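Local coordinates for Non-structural protein 3 (Porcine deltacoronavirus, PDB 6LN0), which probably helps process the viral polyproteins through a zinc-binding papain-like protease domain, joined in one chain to a macro domain, at residues T332-T337 with V365-T370; I345-E350 with A377-T382. One frame throughout, in Å; residues are numbered along the deposited sequence.

Both contacts belong to one mixed sheet of the papain-like protease region, and their centres lie about 15 Å apart. Interaction 1 sits at the zinc end, where the turn carrying Cys334 and Cys335 is tied to strand 365-371. Interaction 2 lies further along strand 338-346, which starts just past that turn, where it pairs in parallel with strand 376-383. Trp366 bridges the two: its CH2 lies 3.5 Å from Ser346 O, and its CG 3.3 Å from Arg349 O, both packing contacts. Phe369, paired with Thr332 in interaction 1, also reaches the Ile345 side chain of interaction 2.

Interaction 1: T332-T337 with V365-T370; sequences TACCNT and VWTPFT. With ZN (zinc ion), chain B.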
ATOM      1  N   THR A 332      46.471  11.115 -16.800  1.00 35.09           N
ATOM      2  CA  THR A 332      46.268  12.555 -16.852  1.00 39.35           C
ATOM      3  C   THR A 332      47.353  13.221 -17.697  1.00 42.04           C
ATOM      4  O   THR A 332      48.458  12.700 -17.862  1.00 45.13           O
ATOM      5  CB  THR A 332      46.249  13.145 -15.438  1.00 44.30           C
ATOM      6  OG1 THR A 332      47.449  12.797 -14.738  1.00 40.39           O
ATOM      7  CG2 THR A 332      45.058  12.615 -14.645  1.00 37.11           C
ATOM      8  N   ALA A 333      47.012  14.365 -18.273  1.00 45.17           N
ATOM      9  CA  ALA A 333      48.009  15.163 -18.974  1.00 38.87           C
ATOM     10  C   ALA A 333      48.880  15.942 -17.999  1.00 45.90           C
ATOM     11  O   ALA A 333      50.059  16.180 -18.273  1.00 52.24           O
ATOM     12  CB  ALA A 333      47.330  16.114 -19.954  1.00 36.29           C
ATOM     13  N   CYS A 334      48.343  16.291 -16.837  1.00 47.82           N
ATOM     14  CA  CYS A 334      49.104  17.092 -15.887  1.00 51.69           C
ATOM     15  C   CYS A 334      50.235  16.290 -15.243  1.00 49.79           C
ATOM     16  O   CYS A 334      51.365  16.780 -15.146  1.00 62.18           O
ATOM     17  CB  CYS A 334      48.172  17.649 -14.817  1.00 54.76           C
ATOM     18  SG  CYS A 334      47.065  16.408 -14.177  1.00 46.91           S
ATOM     19  N   CYS A 335      49.980  15.054 -14.797  1.00 47.64           N
ATOM     20  CA  CYS A 335      51.039  14.318 -14.118  1.00 45.06           C
ATOM     21  C   CYS A 335      51.157  12.854 -14.529  1.00 45.20           C
ATOM     22  O   CYS A 335      51.887  12.110 -13.867  1.00 47.29           O
ATOM     23  CB  CYS A 335      50.830  14.394 -12.593  1.00 44.18           C
ATOM     24  SG  CYS A 335      49.191  13.962 -11.979  1.00 46.35           S
ATOM     25  N   ASN A 336      50.496  12.417 -15.601  1.00 45.72           N
ATOM     26  CA  ASN A 336      50.530  11.009 -16.037  1.00 45.88           C
ATOM     27  C   ASN A 336      50.215  10.031 -14.898  1.00 45.07           C
ATOM     28  O   ASN A 336      50.914   9.032 -14.667  1.00 45.72           O
ATOM     29  CB  ASN A 336      51.866  10.702 -16.699  1.00 44.22           C
ATOM     30  CG  ASN A 336      52.107  11.610 -17.883  1.00 54.68           C
ATOM     31  OD1 ASN A 336      52.747  12.660 -17.754  1.00 57.01           O
ATOM     32  ND2 ASN A 336      51.533  11.256 -19.034  1.00 53.72           N
ATOM     33  N   THR A 337      49.145  10.335 -14.171  1.00 39.86           N
ATOM     34  CA  THR A 337      48.578   9.386 -13.223  1.00 43.21           C
ATOM     35  C   THR A 337      47.535   8.527 -13.932  1.00 37.96           C
ATOM     36  O   THR A 337      46.744   9.033 -14.729  1.00 38.61           O
ATOM     37  CB  THR A 337      47.986  10.140 -12.044  1.00 46.49           C
ATOM     38  OG1 THR A 337      49.058  10.773 -11.331  1.00 48.11           O
ATOM     39  CG2 THR A 337      47.224   9.186 -11.093  1.00 47.09           C
ATOM     40  N   VAL A 365      43.868  20.579 -10.626  1.00 50.14           N
ATOM     41  CA  VAL A 365      43.493  21.194 -11.893  1.00 45.92           C
ATOM     42  C   VAL A 365      42.522  20.271 -12.611  1.00 47.33           C
ATOM     43  O   VAL A 365      42.507  19.056 -12.393  1.00 47.88           O
ATOM     44  CB  VAL A 365      44.705  21.457 -12.821  1.00 51.74           C
ATOM     45  CG1 VAL A 365      45.518  22.609 -12.316  1.00 61.67           C
ATOM     46  CG2 VAL A 365      45.564  20.212 -12.915  1.00 49.51           C
ATOM     47  N   TRP A 366      41.725  20.860 -13.499  1.00 48.27           N
ATOM     48  CA  TRP A 366      40.920  20.124 -14.465  1.00 48.06           C
ATOM     49  C   TRP A 366      41.786  19.872 -15.695  1.00 49.59           C
ATOM     50  O   TRP A 366      42.124  20.808 -16.426  1.00 50.86           O
ATOM     51  CB  TRP A 366      39.650  20.901 -14.802  1.00 39.93           C
ATOM     52  CG  TRP A 366      38.702  20.847 -13.660  1.00 49.37           C
ATOM     53  CD1 TRP A 366      38.601  21.747 -12.645  1.00 48.37           C
ATOM     54  CD2 TRP A 366      37.744  19.802 -13.373  1.00 45.59           C
ATOM     55  NE1 TRP A 366      37.635  21.343 -11.750  1.00 53.67           N
ATOM     56  CE2 TRP A 366      37.090  20.157 -12.172  1.00 46.03           C
ATOM     57  CE3 TRP A 366      37.379  18.608 -14.015  1.00 42.15           C
ATOM     58  CZ2 TRP A 366      36.078  19.353 -11.587  1.00 51.71           C
ATOM     59  CZ3 TRP A 366      36.375  17.804 -13.436  1.00 44.08           C
ATOM     60  CH2 TRP A 366      35.735  18.189 -12.232  1.00 41.34           C
ATOM     61  N   THR A 367      42.149  18.598 -15.919  1.00 49.38           N
ATOM     62  CA  THR A 367      43.151  18.198 -16.891  1.00 39.38           C
ATOM     63  C   THR A 367      42.549  17.376 -18.020  1.00 43.82           C
ATOM     64  O   THR A 367      41.605  16.615 -17.797  1.00 46.78           O
ATOM     65  CB  THR A 367      44.243  17.364 -16.225  1.00 45.07           C
ATOM     66  OG1 THR A 367      45.168  16.936 -17.222  1.00 47.55           O
ATOM     67  CG2 THR A 367      43.637  16.121 -15.560  1.00 41.35           C
ATOM     68  N   PRO A 368      43.074  17.497 -19.237  1.00 47.61           N
ATOM     69  CA  PRO A 368      42.770  16.492 -20.264  1.00 41.28           C
ATOM     70  C   PRO A 368      43.463  15.170 -19.959  1.00 41.39           C
ATOM     71  O   PRO A 368      44.259  15.075 -19.012  1.00 38.95           O
ATOM     72  CB  PRO A 368      43.305  17.134 -21.554  1.00 45.52           C
ATOM     73  CG  PRO A 368      43.461  18.574 -21.236  1.00 42.11           C
ATOM     74  CD  PRO A 368      43.849  18.621 -19.792  1.00 40.25           C
ATOM     75  N   PHE A 369      43.197  14.147 -20.765  1.00 38.34           N
ATOM     76  CA  PHE A 369      43.663  12.817 -20.403  1.00 42.39           C
ATOM     77  C   PHE A 369      43.817  11.959 -21.653  1.00 41.88           C
ATOM     78  O   PHE A 369      43.228  12.234 -22.700  1.00 39.73           O
ATOM     79  CB  PHE A 369      42.699  12.150 -19.402  1.00 39.30           C
ATOM     80  CG  PHE A 369      41.276  12.075 -19.882  1.00 38.22           C
ATOM     81  CD1 PHE A 369      40.854  11.040 -20.706  1.00 40.39           C
ATOM     82  CD2 PHE A 369      40.350  13.013 -19.472  1.00 36.69           C
ATOM     83  CE1 PHE A 369      39.523  10.952 -21.132  1.00 37.06           C
ATOM     84  CE2 PHE A 369      39.015  12.933 -19.889  1.00 40.50           C
ATOM     85  CZ  PHE A 369      38.601  11.901 -20.711  1.00 38.63           C
ATOM     86  N   THR A 370      44.587  10.892 -21.523  1.00 39.59           N
ATOM     87  CA  THR A 370      44.837  10.029 -22.674  1.00 40.52           C
ATOM     88  C   THR A 370      44.246   8.660 -22.398  1.00 42.25           C
ATOM     89  O   THR A 370      44.714   7.958 -21.482  1.00 40.43           O
ATOM     90  CB  THR A 370      46.331   9.932 -22.975  1.00 44.39           C
ATOM     91  OG1 THR A 370      46.853  11.252 -23.251  1.00 44.18           O
ATOM     92  CG2 THR A 370      46.549   9.030 -24.159  1.00 40.09           C
TER
HETATM   93 ZN    ZN B 501      47.829  15.772 -12.146  1.00 48.75          ZN
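The carbonyl oxygen Pro368 O is gripped by two donors: Ala333 N at 2.9 Å, tilted 29° from the carbonyl plane, and Thr367 OG1 at 2.7 Å, in that plane and on a lone pair. The grip ties the cysteine-bearing turn of a four-cysteine zinc site, consistent with the zinc finger of coronavirus papain-like proteases, to strand 365-371. Thr332 and Phe369 form an antiparallel non-hydrogen-bonded pair at the start of that turn. Thr367 turns its hydroxyl away from its own N (chi1 177°) and beside its carbonyl carbon, where it gives its proton to Pro368 O while Cys334 N makes a weak bond to it at 3.3 Å. The same rotation leaves the Thr367 methyl facing the turn: CG2 meets Thr332 CG2 at 3.9 Å, the two side chains crossing at about a right angle. Val365 CG2 adds an apolar touch on Cys334 CB, and Ala333 CB rests near the ring of Pro368. Within the turn, Thr332 OG1 accepts a nearly straight bond from Thr337 N (3.0 Å, 165°) and a weak one from Cys335 N, while Thr332 N bonds Thr337 O. These bonds hold the turn in the curl from which both neighbouring cysteines reach one metal. Cys360 and Cys363 complete the zinc site. Cys334 SG, 2.3 Å from the zinc ion, also lies 3.6 Å from Thr367 CB, so this thiolate has the threonine packed beside it.

Interaction 2: I345-E350 with A377-T382; sequences ISVARE and AVAIGT
The flat Ile345-Ser346 and Ala379-Ile380 peptides meet edge on, Ile345 O taking Ile380 N at 2.8 Å almost straight on (C=O...N 176°); Ile345 and Ala379 lie on one face of the sheet, Ser346 and Ile380 on the other. This is a parallel pairing of strands 338-346 and 376-383 inside the mixed sheet of the protease region. Ile345 N gives its hydrogen to Val378 O at 2.8 Å, and Val347 N bonds Ile380 O at 2.9 Å, so Ile345 is held through both its N-H and its carbonyl, and Ile380 likewise. A CA-H...O contact from Ala379 CA adds to the load on Ile345 O.

On the face of Ile345 and Ala379, Ile345 CD1 reaches Ala377 CB at 4.0 Å, with CD1 anti to CA (chi2 176°), and Val347 CG2 comes alongside Ala379 CB at the same distance. Phe369 packs on Ile345 and Trp366 on Val347, both from strand 365-371.

Helix 313-322 lies against this part of strand 376-383, with Ile317 touching both Val378 and Ile380, while strand 416-423 continues the sheet beyond. Ile380 places CG1 between its backbone N and carbonyl carbon (chi1 52°), which brings that branch toward the neighbouring strand: CG1 lies 3.4 Å from Ile345 O and 3.7 Å from Ser346 CA.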
ATOM      1  N   ILE A 345      31.388  11.818 -16.832  1.00 39.60           N
ATOM      2  CA  ILE A 345      32.288  12.754 -16.176  1.00 36.82           C
ATOM      3  C   ILE A 345      31.532  14.032 -15.880  1.00 37.46           C
ATOM      4  O   ILE A 345      30.955  14.653 -16.776  1.00 43.47           O
ATOM      5  CB  ILE A 345      33.512  13.069 -17.039  1.00 41.22           C
ATOM      6  CG1 ILE A 345      34.112  11.812 -17.647  1.00 43.83           C
ATOM      7  CG2 ILE A 345      34.529  13.823 -16.197  1.00 40.65           C
ATOM      8  CD1 ILE A 345      35.289  12.154 -18.587  1.00 40.97           C
ATOM      9  N   SER A 346      31.580  14.456 -14.650  1.00 42.36           N
ATOM     10  CA  SER A 346      30.895  15.662 -14.224  1.00 44.57           C
ATOM     11  C   SER A 346      31.973  16.741 -14.152  1.00 40.40           C
ATOM     12  O   SER A 346      32.697  16.844 -13.162  1.00 41.97           O
ATOM     13  CB  SER A 346      30.179  15.407 -12.898  1.00 35.81           C
ATOM     14  OG  SER A 346      30.057  16.587 -12.133  1.00 52.80           O
ATOM     15  N   VAL A 347      32.121  17.514 -15.226  1.00 40.96           N
ATOM     16  CA  VAL A 347      33.208  18.492 -15.323  1.00 43.73           C
ATOM     17  C   VAL A 347      32.663  19.762 -14.682  1.00 47.08           C
ATOM     18  O   VAL A 347      31.980  20.568 -15.318  1.00 46.70           O
ATOM     19  CB  VAL A 347      33.669  18.717 -16.759  1.00 45.78           C
ATOM     20  CG1 VAL A 347      34.912  19.610 -16.769  1.00 42.93           C
ATOM     21  CG2 VAL A 347      33.904  17.395 -17.473  1.00 37.33           C
ATOM     22  N   ALA A 348      32.945  19.925 -13.394  1.00 46.74           N
ATOM     23  CA  ALA A 348      32.308  20.991 -12.633  1.00 50.67           C
ATOM     24  C   ALA A 348      32.873  22.364 -12.986  1.00 48.12           C
ATOM     25  O   ALA A 348      32.212  23.382 -12.763  1.00 49.27           O
ATOM     26  CB  ALA A 348      32.447  20.690 -11.135  1.00 40.15           C
ATOM     27  N   ARG A 349      34.069  22.414 -13.551  1.00 47.32           N
ATOM     28  CA  ARG A 349      34.714  23.667 -13.892  1.00 47.23           C
ATOM     29  C   ARG A 349      35.628  23.417 -15.075  1.00 49.65           C
ATOM     30  O   ARG A 349      36.210  22.335 -15.205  1.00 47.31           O
ATOM     31  CB  ARG A 349      35.527  24.222 -12.726  1.00 47.63           C
ATOM     32  CG  ARG A 349      36.049  25.591 -12.985  1.00 48.57           C
ATOM     33  CD  ARG A 349      36.725  26.124 -11.766  1.00 51.25           C
ATOM     34  NE  ARG A 349      37.413  27.362 -12.073  1.00 51.31           N
ATOM     35  CZ  ARG A 349      38.266  27.968 -11.252  1.00 56.86           C
ATOM     36  NH1 ARG A 349      38.533  27.451 -10.057  1.00 50.03           N
ATOM     37  NH2 ARG A 349      38.857  29.099 -11.633  1.00 54.34           N
ATOM     38  N   GLU A 350      35.757  24.432 -15.927  1.00 45.65           N
ATOM     39  CA  GLU A 350      36.556  24.354 -17.142  1.00 45.70           C
ATOM     40  C   GLU A 350      35.932  23.429 -18.167  1.00 45.87           C
ATOM     41  O   GLU A 350      36.644  22.798 -18.948  1.00 46.72           O
ATOM     42  CB  GLU A 350      38.000  23.915 -16.860  1.00 45.95           C
ATOM     43  CG  GLU A 350      38.666  24.620 -15.689  1.00 49.14           C
ATOM     44  CD  GLU A 350      39.017  26.061 -16.001  1.00 61.75           C
ATOM     45  OE1 GLU A 350      39.644  26.726 -15.137  1.00 64.78           O
ATOM     46  OE2 GLU A 350      38.672  26.527 -17.116  1.00 64.33           O
ATOM     47  N   ALA A 377      33.497   8.557 -23.652  1.00 46.78           N
ATOM     48  CA  ALA A 377      33.060   9.101 -22.378  1.00 43.44           C
ATOM     49  C   ALA A 377      32.065  10.223 -22.624  1.00 46.66           C
ATOM     50  O   ALA A 377      32.209  10.980 -23.587  1.00 44.74           O
ATOM     51  CB  ALA A 377      34.248   9.612 -21.560  1.00 42.44           C
ATOM     52  N   VAL A 378      31.043  10.305 -21.763  1.00 42.35           N
ATOM     53  CA  VAL A 378      30.104  11.419 -21.738  1.00 38.91           C
ATOM     54  C   VAL A 378      30.571  12.404 -20.688  1.00 40.34           C
ATOM     55  O   VAL A 378      30.919  12.007 -19.574  1.00 43.13           O
ATOM     56  CB  VAL A 378      28.668  10.958 -21.428  1.00 41.62           C
ATOM     57  CG1 VAL A 378      27.788  12.163 -21.106  1.00 37.72           C
ATOM     58  CG2 VAL A 378      28.104  10.168 -22.585  1.00 44.99           C
ATOM     59  N   ALA A 379      30.557  13.690 -21.022  1.00 39.75           N
ATOM     60  CA  ALA A 379      30.917  14.741 -20.084  1.00 40.66           C
ATOM     61  C   ALA A 379      29.722  15.656 -19.906  1.00 39.77           C
ATOM     62  O   ALA A 379      28.987  15.911 -20.863  1.00 44.51           O
ATOM     63  CB  ALA A 379      32.124  15.551 -20.581  1.00 40.16           C
ATOM     64  N   ILE A 380      29.510  16.130 -18.686  1.00 41.54           N
ATOM     65  CA  ILE A 380      28.415  17.046 -18.409  1.00 41.92           C
ATOM     66  C   ILE A 380      28.985  18.278 -17.739  1.00 42.07           C
ATOM     67  O   ILE A 380      29.923  18.200 -16.939  1.00 47.09           O
ATOM     68  CB  ILE A 380      27.272  16.438 -17.551  1.00 40.24           C
ATOM     69  CG1 ILE A 380      27.785  15.794 -16.272  1.00 44.47           C
ATOM     70  CG2 ILE A 380      26.417  15.468 -18.369  1.00 34.38           C
ATOM     71  CD1 ILE A 380      26.639  15.517 -15.257  1.00 44.93           C
ATOM     72  N   GLY A 381      28.406  19.415 -18.089  1.00 45.30           N
ATOM     73  CA  GLY A 381      28.789  20.711 -17.569  1.00 44.00           C
ATOM     74  C   GLY A 381      27.953  21.729 -18.304  1.00 42.23           C
ATOM     75  O   GLY A 381      27.023  21.365 -19.022  1.00 43.22           O
ATOM     76  N   THR A 382      28.289  23.007 -18.167  1.00 46.14           N
ATOM     77  CA  THR A 382      27.651  24.009 -19.017  1.00 51.39           C
ATOM     78  C   THR A 382      28.680  24.965 -19.595  1.00 48.62           C
ATOM     79  O   THR A 382      29.442  25.576 -18.844  1.00 48.76           O
ATOM     80  CB  THR A 382      26.609  24.803 -18.251  1.00 49.25           C
ATOM     81  OG1 THR A 382      25.763  23.890 -17.566  1.00 52.58           O
ATOM     82  CG2 THR A 382      25.787  25.643 -19.235  1.00 52.11           C
TER